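Long-range contact in putative NAD(P)H-flavin oxidoreductase (Streptococcus pyogenes serotype M1, PDB 2HAY), which binds flavin mononucleotide and, as a member of the nitroreductase family, probably uses NADH or NADPH in flavin-dependent redox reactions: residues 63-75 / 171-184. Residues are numbered along the deposited sequence; the frame is centred on the assembly and turned at random. Where two conformers were deposited one is given.
Sequences PIKEEIKPFAWGA and GFHYDKVNHILAKH. With FMN (flavin mononucleotide), chain I.
Glu67 reaches across to the C-terminal end of helix 174-183, where Lys183 is the last helical residue and His184 follows, and divides its carboxylate between the two. Glu67 OE2 offers its syn lone pair to Lys183 NZ at 2.8 Å, a salt bridge, while Glu67 OE1 accepts from His184 NE2 at 3.0 Å, close to the imidazole plane. Carboxylate and ring stand almost perpendicular, 81° apart. With chi1 at -157° Glu67 swings CG away from its own amide nitrogen, and the extended chain beyond runs past the Ile180 side chain to both partners. Ile64 lies over one face of the same imidazole, its CG1 in a CH-pi contact 3.8 Å from the His184 ring centroid. Polar bonds at one end thus border an apolar interface. Within it, Ile180 CD1 packs against Phe71 CD1, and Ile68 meets Val177 and Leu181 through methyl groups. Lys176 CB lies over the Phe71 face opposite Pro70, offset toward the rim, and Lys176 CD approaches Phe71 CD2 obliquely at 3.4 Å.

Toward the flavin, backbone takes over. Phe71 O accepts from His173 N, and Gly171 O from Gly74 N at 2.8 Å. Gly171 CA rests over one face of the Trp73 indole, whose NE1 is hydrogen-bonded to Asp130 of the second subunit. The paired glycines present Gly171 N to FMN O4 (2.9 Å) and Gly74 O to FMN N3, the latter bond weak. The pyrimidine edge of the flavin is thereby read by main chain from two distant segments.

The helices 63-68 and 174-183 run nearly antiparallel, at 156° between N-to-C directions, their axes coming within 10.3 Å. Met197 of strand 192-201 packs against Ile68, Val177 and Phe172, Leu59 of strand 54-59 against Ile64 and Ile68, and helix 76-81 adds Leu79 beside Ile68.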
ATOM      1  N   PRO B  63      25.880 -12.806  -1.649  1.00 32.27           N
ATOM      2  CA  PRO B  63      25.833 -13.382  -3.004  1.00 31.90           C
ATOM      3  C   PRO B  63      24.508 -13.177  -3.761  1.00 32.34           C
ATOM      4  O   PRO B  63      24.528 -12.893  -4.969  1.00 32.06           O
ATOM      5  CB  PRO B  63      26.098 -14.863  -2.745  1.00 32.19           C
ATOM      6  CG  PRO B  63      27.019 -14.835  -1.526  1.00 32.02           C
ATOM      7  CD  PRO B  63      26.394 -13.784  -0.666  1.00 32.18           C
ATOM      8  N   ILE B  64      23.374 -13.300  -3.061  1.00 32.56           N
ATOM      9  CA  ILE B  64      22.065 -13.196  -3.704  1.00 32.43           C
ATOM     10  C   ILE B  64      21.816 -11.747  -4.106  1.00 32.54           C
ATOM     11  O   ILE B  64      21.358 -11.489  -5.225  1.00 31.87           O
ATOM     12  CB  ILE B  64      20.925 -13.808  -2.855  1.00 32.20           C
ATOM     13  CG1 ILE B  64      21.105 -15.326  -2.795  1.00 31.51           C
ATOM     14  CG2 ILE B  64      19.564 -13.495  -3.475  1.00 32.95           C
ATOM     15  CD1 ILE B  64      20.263 -16.040  -1.778  1.00 31.16           C
ATOM     16  N   LYS B  65      22.176 -10.815  -3.220  1.00 32.85           N
ATOM     17  CA  LYS B  65      22.168  -9.392  -3.558  1.00 33.18           C
ATOM     18  C   LYS B  65      23.006  -9.091  -4.823  1.00 33.25           C
ATOM     19  O   LYS B  65      22.529  -8.378  -5.726  1.00 33.54           O
ATOM     20  CB  LYS B  65      22.652  -8.541  -2.385  1.00 33.90           C
ATOM     21  CG  LYS B  65      21.767  -8.589  -1.161  1.00 35.45           C
ATOM     22  CD  LYS B  65      21.888  -7.304  -0.376  1.00 39.37           C
ATOM     23  CE  LYS B  65      21.664  -7.544   1.075  1.00 40.51           C
ATOM     24  NZ  LYS B  65      22.895  -8.119   1.649  1.00 44.54           N
ATOM     25  N   GLU B  66      24.221  -9.645  -4.879  0.50 33.04           N
ATOM     26  CA  GLU B  66      25.135  -9.467  -6.011  0.50 33.47           C
ATOM     27  C   GLU B  66      24.522  -9.978  -7.330  0.50 33.00           C
ATOM     28  O   GLU B  66      24.635  -9.329  -8.372  0.50 32.96           O
ATOM     29  CB  GLU B  66      26.505 -10.132  -5.727  0.50 33.57           C
ATOM     30  CG  GLU B  66      27.383  -9.430  -4.638  0.50 34.26           C
ATOM     31  CD  GLU B  66      28.645 -10.223  -4.207  0.50 34.92           C
ATOM     32  OE1 GLU B  66      29.088 -11.159  -4.918  0.50 36.30           O
ATOM     33  OE2 GLU B  66      29.218  -9.896  -3.136  0.50 37.22           O
ATOM     34  N   GLU B  67      23.860 -11.131  -7.270  1.00 32.47           N
ATOM     35  CA  GLU B  67      23.139 -11.697  -8.409  1.00 32.88           C
ATOM     36  C   GLU B  67      21.922 -10.885  -8.872  1.00 32.28           C
ATOM     37  O   GLU B  67      21.643 -10.819 -10.064  1.00 32.02           O
ATOM     38  CB  GLU B  67      22.722 -13.126  -8.100  1.00 33.09           C
ATOM     39  CG  GLU B  67      22.496 -13.945  -9.318  1.00 35.53           C
ATOM     40  CD  GLU B  67      22.328 -15.433  -9.013  1.00 37.03           C
ATOM     41  OE1 GLU B  67      22.568 -15.855  -7.850  1.00 35.82           O
ATOM     42  OE2 GLU B  67      21.951 -16.163  -9.960  1.00 37.30           O
ATOM     43  N   ILE B  68      21.205 -10.267  -7.936  1.00 32.73           N
ATOM     44  CA  ILE B  68      20.035  -9.441  -8.264  1.00 32.69           C
ATOM     45  C   ILE B  68      20.464  -8.157  -8.982  1.00 32.82           C
ATOM     46  O   ILE B  68      19.819  -7.710  -9.927  1.00 32.61           O
ATOM     47  CB  ILE B  68      19.176  -9.144  -6.984  1.00 33.16           C
ATOM     48  CG1 ILE B  68      18.345 -10.381  -6.608  1.00 31.94           C
ATOM     49  CG2 ILE B  68      18.279  -7.909  -7.156  1.00 31.70           C
ATOM     50  CD1 ILE B  68      17.717 -10.287  -5.210  1.00 33.81           C
ATOM     51  N   LYS B  69      21.600  -7.613  -8.553  1.00 33.26           N
ATOM     52  CA  LYS B  69      22.064  -6.268  -8.931  1.00 33.73           C
ATOM     53  C   LYS B  69      22.056  -5.863 -10.441  1.00 33.14           C
ATOM     54  O   LYS B  69      21.585  -4.768 -10.758  1.00 32.47           O
ATOM     55  CB  LYS B  69      23.432  -6.013  -8.288  1.00 33.82           C
ATOM     56  CG  LYS B  69      23.675  -4.595  -7.804  1.00 34.98           C
ATOM     57  CD  LYS B  69      25.060  -4.486  -7.140  1.00 36.15           C
ATOM     58  CE  LYS B  69      24.986  -4.677  -5.614  1.00 40.06           C
ATOM     59  NZ  LYS B  69      26.369  -4.724  -5.019  1.00 41.80           N
ATOM     60  N   PRO B  70      22.578  -6.716 -11.364  1.00 32.93           N
ATOM     61  CA  PRO B  70      22.522  -6.356 -12.795  1.00 32.97           C
ATOM     62  C   PRO B  70      21.113  -6.189 -13.378  1.00 32.93           C
ATOM     63  O   PRO B  70      20.967  -5.617 -14.463  1.00 33.39           O
ATOM     64  CB  PRO B  70      23.192  -7.549 -13.498  1.00 32.82           C
ATOM     65  CG  PRO B  70      24.001  -8.212 -12.469  1.00 33.42           C
ATOM     66  CD  PRO B  70      23.264  -8.008 -11.169  1.00 32.95           C
ATOM     67  N   PHE B  71      20.095  -6.703 -12.698  1.00 32.02           N
ATOM     68  CA  PHE B  71      18.743  -6.617 -13.235  1.00 31.54           C
ATOM     69  C   PHE B  71      17.885  -5.676 -12.436  1.00 30.87           C
ATOM     70  O   PHE B  71      16.681  -5.642 -12.626  1.00 30.73           O
ATOM     71  CB  PHE B  71      18.098  -8.001 -13.277  1.00 32.11           C
ATOM     72  CG  PHE B  71      18.988  -9.063 -13.872  1.00 31.28           C
ATOM     73  CD1 PHE B  71      19.543 -10.044 -13.061  1.00 31.42           C
ATOM     74  CD2 PHE B  71      19.287  -9.056 -15.224  1.00 31.64           C
ATOM     75  CE1 PHE B  71      20.363 -11.030 -13.589  1.00 33.65           C
ATOM     76  CE2 PHE B  71      20.113 -10.038 -15.784  1.00 33.26           C
ATOM     77  CZ  PHE B  71      20.653 -11.030 -14.964  1.00 33.96           C
ATOM     78  N   ALA B  72      18.522  -4.917 -11.546  1.00 29.48           N
ATOM     79  CA  ALA B  72      17.831  -4.038 -10.631  1.00 29.10           C
ATOM     80  C   ALA B  72      18.311  -2.594 -10.814  1.00 29.29           C
ATOM     81  O   ALA B  72      18.949  -2.041  -9.921  1.00 29.62           O
ATOM     82  CB  ALA B  72      18.038  -4.520  -9.205  1.00 28.08           C
ATOM     83  N   TRP B  73      17.987  -1.996 -11.965  1.00 29.19           N
ATOM     84  CA  TRP B  73      18.328  -0.599 -12.264  1.00 30.06           C
ATOM     85  C   TRP B  73      17.975   0.422 -11.188  1.00 30.14           C
ATOM     86  O   TRP B  73      18.642   1.438 -11.078  1.00 30.82           O
ATOM     87  CB  TRP B  73      17.747  -0.140 -13.614  1.00 31.06           C
ATOM     88  CG  TRP B  73      16.237  -0.094 -13.706  1.00 31.26           C
ATOM     89  CD1 TRP B  73      15.423  -1.057 -14.237  1.00 32.66           C
ATOM     90  CD2 TRP B  73      15.369   0.978 -13.292  1.00 32.09           C
ATOM     91  NE1 TRP B  73      14.105  -0.667 -14.158  1.00 32.80           N
ATOM     92  CE2 TRP B  73      14.040   0.579 -13.589  1.00 32.83           C
ATOM     93  CE3 TRP B  73      15.583   2.228 -12.688  1.00 31.52           C
ATOM     94  CZ2 TRP B  73      12.921   1.390 -13.305  1.00 33.29           C
ATOM     95  CZ3 TRP B  73      14.468   3.044 -12.395  1.00 32.78           C
ATOM     96  CH2 TRP B  73      13.152   2.616 -12.710  1.00 33.23           C
ATOM     97  N   GLY B  74      16.938   0.172 -10.395  1.00 29.66           N
ATOM     98  CA  GLY B  74      16.575   1.112  -9.357  1.00 29.55           C
ATOM     99  C   GLY B  74      17.152   0.857  -7.973  1.00 29.62           C
ATOM    100  O   GLY B  74      16.826   1.575  -7.033  1.00 30.36           O
ATOM    101  N   ALA B  75      18.012  -0.148  -7.831  1.00 29.54           N
ATOM    102  CA  ALA B  75      18.426  -0.596  -6.495  1.00 28.93           C
ATOM    103  C   ALA B  75      19.933  -0.783  -6.345  1.00 28.69           C
ATOM    104  O   ALA B  75      20.387  -1.386  -5.374  1.00 27.95           O
ATOM    105  CB  ALA B  75      17.707  -1.874  -6.133  1.00 28.69           C
ATOM    106  N   GLY B 171      12.110  -0.975  -9.275  1.00 25.68           N
ATOM    107  CA  GLY B 171      12.955  -0.829 -10.447  1.00 24.29           C
ATOM    108  C   GLY B 171      13.873  -2.026 -10.628  1.00 24.78           C
ATOM    109  O   GLY B 171      15.081  -1.931 -10.415  1.00 24.54           O
ATOM    110  N   PHE B 172      13.286  -3.155 -11.014  1.00 24.45           N
ATOM    111  CA  PHE B 172      14.032  -4.379 -11.288  1.00 24.26           C
ATOM    112  C   PHE B 172      13.197  -5.268 -12.191  1.00 24.60           C
ATOM    113  O   PHE B 172      11.978  -5.060 -12.310  1.00 23.41           O
ATOM    114  CB  PHE B 172      14.434  -5.112 -10.005  1.00 24.43           C
ATOM    115  CG  PHE B 172      13.284  -5.520  -9.138  1.00 24.12           C
ATOM    116  CD1 PHE B 172      12.858  -4.707  -8.096  1.00 25.35           C
ATOM    117  CD2 PHE B 172      12.633  -6.715  -9.345  1.00 24.30           C
ATOM    118  CE1 PHE B 172      11.787  -5.086  -7.273  1.00 23.11           C
ATOM    119  CE2 PHE B 172      11.566  -7.097  -8.525  1.00 20.04           C
ATOM    120  CZ  PHE B 172      11.148  -6.273  -7.505  1.00 25.08           C
ATOM    121  N   HIS B 173      13.862  -6.227 -12.856  1.00 24.34           N
ATOM    122  CA  HIS B 173      13.177  -7.170 -13.736  1.00 24.12           C
ATOM    123  C   HIS B 173      12.558  -8.253 -12.875  1.00 24.03           C
ATOM    124  O   HIS B 173      13.256  -9.139 -12.361  1.00 23.52           O
ATOM    125  CB  HIS B 173      14.171  -7.792 -14.739  1.00 24.91           C
ATOM    126  CG  HIS B 173      13.517  -8.427 -15.927  1.00 23.85           C
ATOM    127  ND1 HIS B 173      12.865  -9.638 -15.856  1.00 25.61           N
ATOM    128  CD2 HIS B 173      13.403  -8.011 -17.211  1.00 22.33           C
ATOM    129  CE1 HIS B 173      12.396  -9.955 -17.052  1.00 26.93           C
ATOM    130  NE2 HIS B 173      12.712  -8.984 -17.892  1.00 25.58           N
ATOM    131  N   TYR B 174      11.239  -8.179 -12.723  1.00 24.60           N
ATOM    132  CA  TYR B 174      10.512  -9.081 -11.824  1.00 24.88           C
ATOM    133  C   TYR B 174      10.743 -10.554 -12.172  1.00 25.82           C
ATOM    134  O   TYR B 174      11.117 -11.335 -11.307  1.00 25.86           O
ATOM    135  CB  TYR B 174       9.021  -8.703 -11.786  1.00 25.50           C
ATOM    136  CG  TYR B 174       8.731  -7.581 -10.817  1.00 25.86           C
ATOM    137  CD1 TYR B 174       9.276  -6.304 -10.995  1.00 26.45           C
ATOM    138  CD2 TYR B 174       7.941  -7.798  -9.697  1.00 26.46           C
ATOM    139  CE1 TYR B 174       9.028  -5.267 -10.076  1.00 26.93           C
ATOM    140  CE2 TYR B 174       7.677  -6.771  -8.789  1.00 24.54           C
ATOM    141  CZ  TYR B 174       8.227  -5.521  -8.986  1.00 26.16           C
ATOM    142  OH  TYR B 174       7.965  -4.516  -8.076  1.00 26.43           O
ATOM    143  N   ASP B 175      10.573 -10.936 -13.440  1.00 26.53           N
ATOM    144  CA  ASP B 175      10.752 -12.332 -13.833  1.00 27.48           C
ATOM    145  C   ASP B 175      12.158 -12.848 -13.487  1.00 27.40           C
ATOM    146  O   ASP B 175      12.310 -13.925 -12.884  1.00 26.34           O
ATOM    147  CB  ASP B 175      10.466 -12.489 -15.338  1.00 28.90           C
ATOM    148  CG  ASP B 175      10.759 -13.888 -15.868  1.00 30.15           C
ATOM    149  OD1 ASP B 175       9.860 -14.737 -15.785  1.00 28.80           O
ATOM    150  OD2 ASP B 175      11.872 -14.105 -16.414  1.00 35.21           O
ATOM    151  N   LYS B 176      13.176 -12.081 -13.877  1.00 27.08           N
ATOM    152  CA  LYS B 176      14.548 -12.431 -13.590  1.00 28.22           C
ATOM    153  C   LYS B 176      14.855 -12.548 -12.089  1.00 27.84           C
ATOM    154  O   LYS B 176      15.535 -13.472 -11.672  1.00 28.11           O
ATOM    155  CB  LYS B 176      15.502 -11.437 -14.259  1.00 28.36           C
ATOM    156  CG  LYS B 176      15.526 -11.589 -15.774  1.00 28.96           C
ATOM    157  CD  LYS B 176      16.483 -10.600 -16.438  1.00 30.31           C
ATOM    158  CE  LYS B 176      16.300 -10.538 -17.989  1.00 32.57           C
ATOM    159  NZ  LYS B 176      16.786  -9.179 -18.500  1.00 34.24           N
ATOM    160  N   VAL B 177      14.332 -11.621 -11.286  1.00 27.83           N
ATOM    161  CA  VAL B 177      14.565 -11.622  -9.835  1.00 27.34           C
ATOM    162  C   VAL B 177      13.825 -12.767  -9.172  1.00 27.47           C
ATOM    163  O   VAL B 177      14.383 -13.443  -8.295  1.00 27.39           O
ATOM    164  CB  VAL B 177      14.210 -10.245  -9.209  1.00 27.05           C
ATOM    165  CG1 VAL B 177      14.210 -10.323  -7.702  1.00 27.01           C
ATOM    166  CG2 VAL B 177      15.234  -9.208  -9.679  1.00 26.84           C
ATOM    167  N   ASN B 178      12.577 -12.986  -9.599  1.00 26.49           N
ATOM    168  CA  ASN B 178      11.833 -14.189  -9.242  1.00 26.38           C
ATOM    169  C   ASN B 178      12.605 -15.465  -9.546  1.00 25.75           C
ATOM    170  O   ASN B 178      12.629 -16.383  -8.744  1.00 25.18           O
ATOM    171  CB  ASN B 178      10.471 -14.228  -9.943  1.00 25.75           C
ATOM    172  CG  ASN B 178       9.382 -13.463  -9.166  1.00 26.27           C
ATOM    173  OD1 ASN B 178       9.432 -13.373  -7.952  1.00 26.57           O
ATOM    174  ND2 ASN B 178       8.382 -12.945  -9.880  1.00 25.06           N
ATOM    175  N   HIS B 179      13.237 -15.525 -10.706  1.00 25.40           N
ATOM    176  CA  HIS B 179      13.983 -16.720 -11.007  1.00 26.18           C
ATOM    177  C   HIS B 179      15.241 -16.878 -10.179  1.00 25.94           C
ATOM    178  O   HIS B 179      15.617 -18.010  -9.864  1.00 26.09           O
ATOM    179  CB  HIS B 179      14.198 -16.892 -12.513  1.00 26.55           C
ATOM    180  CG  HIS B 179      12.945 -17.316 -13.216  1.00 27.95           C
ATOM    181  ND1 HIS B 179      11.936 -16.430 -13.528  1.00 28.22           N
ATOM    182  CD2 HIS B 179      12.510 -18.535 -13.610  1.00 28.77           C
ATOM    183  CE1 HIS B 179      10.939 -17.079 -14.095  1.00 28.61           C
ATOM    184  NE2 HIS B 179      11.268 -18.355 -14.171  1.00 30.49           N
ATOM    185  N   ILE B 180      15.861 -15.768  -9.786  1.00 25.47           N
ATOM    186  CA  ILE B 180      17.039 -15.838  -8.919  1.00 25.71           C
ATOM    187  C   ILE B 180      16.607 -16.318  -7.544  1.00 25.28           C
ATOM    188  O   ILE B 180      17.268 -17.157  -6.952  1.00 25.29           O
ATOM    189  CB  ILE B 180      17.789 -14.478  -8.843  1.00 26.71           C
ATOM    190  CG1 ILE B 180      18.499 -14.187 -10.166  1.00 26.97           C
ATOM    191  CG2 ILE B 180      18.801 -14.424  -7.668  1.00 26.31           C
ATOM    192  CD1 ILE B 180      18.748 -12.682 -10.375  1.00 28.25           C
ATOM    193  N   LEU B 181      15.471 -15.810  -7.068  1.00 25.32           N
ATOM    194  CA  LEU B 181      14.956 -16.150  -5.746  1.00 25.98           C
ATOM    195  C   LEU B 181      14.492 -17.591  -5.664  1.00 26.30           C
ATOM    196  O   LEU B 181      14.764 -18.268  -4.679  1.00 26.07           O
ATOM    197  CB  LEU B 181      13.817 -15.221  -5.321  1.00 25.29           C
ATOM    198  CG  LEU B 181      14.131 -13.741  -5.101  1.00 26.34           C
ATOM    199  CD1 LEU B 181      12.879 -13.012  -4.569  1.00 24.44           C
ATOM    200  CD2 LEU B 181      15.317 -13.576  -4.181  1.00 23.99           C
ATOM    201  N   ALA B 182      13.790 -18.054  -6.691  1.00 26.65           N
ATOM    202  CA  ALA B 182      13.414 -19.474  -6.758  1.00 27.73           C
ATOM    203  C   ALA B 182      14.648 -20.383  -6.839  1.00 28.48           C
ATOM    204  O   ALA B 182      14.706 -21.416  -6.179  1.00 28.68           O
ATOM    205  CB  ALA B 182      12.480 -19.728  -7.917  1.00 27.02           C
ATOM    206  N   LYS B 183      15.638 -19.972  -7.629  1.00 29.30           N
ATOM    207  CA  LYS B 183      16.854 -20.755  -7.813  1.00 30.06           C
ATOM    208  C   LYS B 183      17.531 -20.982  -6.444  1.00 30.04           C
ATOM    209  O   LYS B 183      18.021 -22.072  -6.156  1.00 29.01           O
ATOM    210  CB  LYS B 183      17.776 -20.042  -8.807  1.00 30.28           C
ATOM    211  CG  LYS B 183      19.135 -20.697  -9.022  1.00 32.86           C
ATOM    212  CD  LYS B 183      20.261 -19.668  -8.929  1.00 36.27           C
ATOM    213  CE  LYS B 183      20.551 -18.992 -10.243  1.00 38.08           C
ATOM    214  NZ  LYS B 183      22.032 -18.878 -10.397  1.00 41.11           N
ATOM    215  N   HIS B 184      17.486 -19.971  -5.576  1.00 30.18           N
ATOM    216  CA  HIS B 184      18.050 -20.110  -4.236  1.00 31.01           C
ATOM    217  C   HIS B 184      17.083 -20.637  -3.161  1.00 31.11           C
ATOM    218  O   HIS B 184      17.425 -20.635  -1.984  1.00 31.27           O
ATOM    219  CB  HIS B 184      18.721 -18.802  -3.792  1.00 31.02           C
ATOM    220  CG  HIS B 184      19.988 -18.506  -4.527  1.00 31.44           C
ATOM    221  ND1 HIS B 184      21.218 -18.955  -4.101  1.00 34.00           N
ATOM    222  CD2 HIS B 184      20.217 -17.814  -5.666  1.00 33.59           C
ATOM    223  CE1 HIS B 184      22.151 -18.543  -4.943  1.00 33.73           C
ATOM    224  NE2 HIS B 184      21.568 -17.856  -5.907  1.00 33.01           N
TER
HETATM  225  N1  FMN I 701      13.542   5.027  -6.172  1.00 42.94           N
HETATM  226  C2  FMN I 701      14.630   4.462  -6.857  1.00 43.41           C
HETATM  227  O2  FMN I 701      15.719   5.076  -6.959  1.00 43.40           O
HETATM  228  N3  FMN I 701      14.500   3.189  -7.424  1.00 42.00           N
HETATM  229  C4  FMN I 701      13.308   2.471  -7.359  1.00 42.47           C
HETATM  230  O4  FMN I 701      13.131   1.422  -7.990  1.00 37.42           O
HETATM  231  C4A FMN I 701      12.215   3.027  -6.692  1.00 43.00           C
HETATM  232  N5  FMN I 701      11.030   2.294  -6.632  1.00 43.60           N
HETATM  233  C5A FMN I 701       9.920   2.804  -5.965  1.00 43.50           C
HETATM  234  C6  FMN I 701       8.753   2.040  -5.899  1.00 41.94           C
HETATM  235  C7  FMN I 701       7.636   2.536  -5.237  1.00 42.60           C
HETATM  236  C7M FMN I 701       6.491   1.596  -4.974  1.00 38.20           C
HETATM  237  C8  FMN I 701       7.682   3.809  -4.630  1.00 42.12           C
HETATM  238  C8M FMN I 701       6.672   4.167  -3.586  1.00 36.16           C
HETATM  239  C9  FMN I 701       8.859   4.576  -4.697  1.00 42.78           C
HETATM  240  C9A FMN I 701       9.996   4.073  -5.365  1.00 43.37           C
HETATM  241  N10 FMN I 701      11.207   4.806  -5.434  1.00 43.86           N
HETATM  242  C10 FMN I 701      12.327   4.298  -6.094  1.00 43.49           C
HETATM  243  C1' FMN I 701      11.332   6.135  -4.787  1.00 42.59           C
HETATM  244  C2' FMN I 701      10.601   7.208  -5.609  1.00 45.99           C
HETATM  245  O2' FMN I 701      11.424   7.708  -6.653  1.00 47.43           O
HETATM  246  C3' FMN I 701      10.196   8.356  -4.676  1.00 44.96           C
HETATM  247  O3' FMN I 701       9.384   7.866  -3.634  1.00 45.65           O
HETATM  248  C4' FMN I 701       9.478   9.516  -5.356  1.00 44.21           C
HETATM  249  O4' FMN I 701      10.319   9.998  -6.392  1.00 42.50           O
HETATM  250  C5' FMN I 701       9.137  10.617  -4.331  1.00 44.37           C
HETATM  251  O5' FMN I 701      10.283  11.161  -3.659  1.00 41.60           O
HETATM  252  P   FMN I 701      10.540  11.020  -2.070  1.00 37.11           P
HETATM  253  O1P FMN I 701      11.995  11.272  -1.792  1.00 38.51           O
HETATM  254  O2P FMN I 701      10.110   9.658  -1.592  1.00 34.89           O
HETATM  255  O3P FMN I 701       9.751  11.978  -1.257  1.00 40.31           O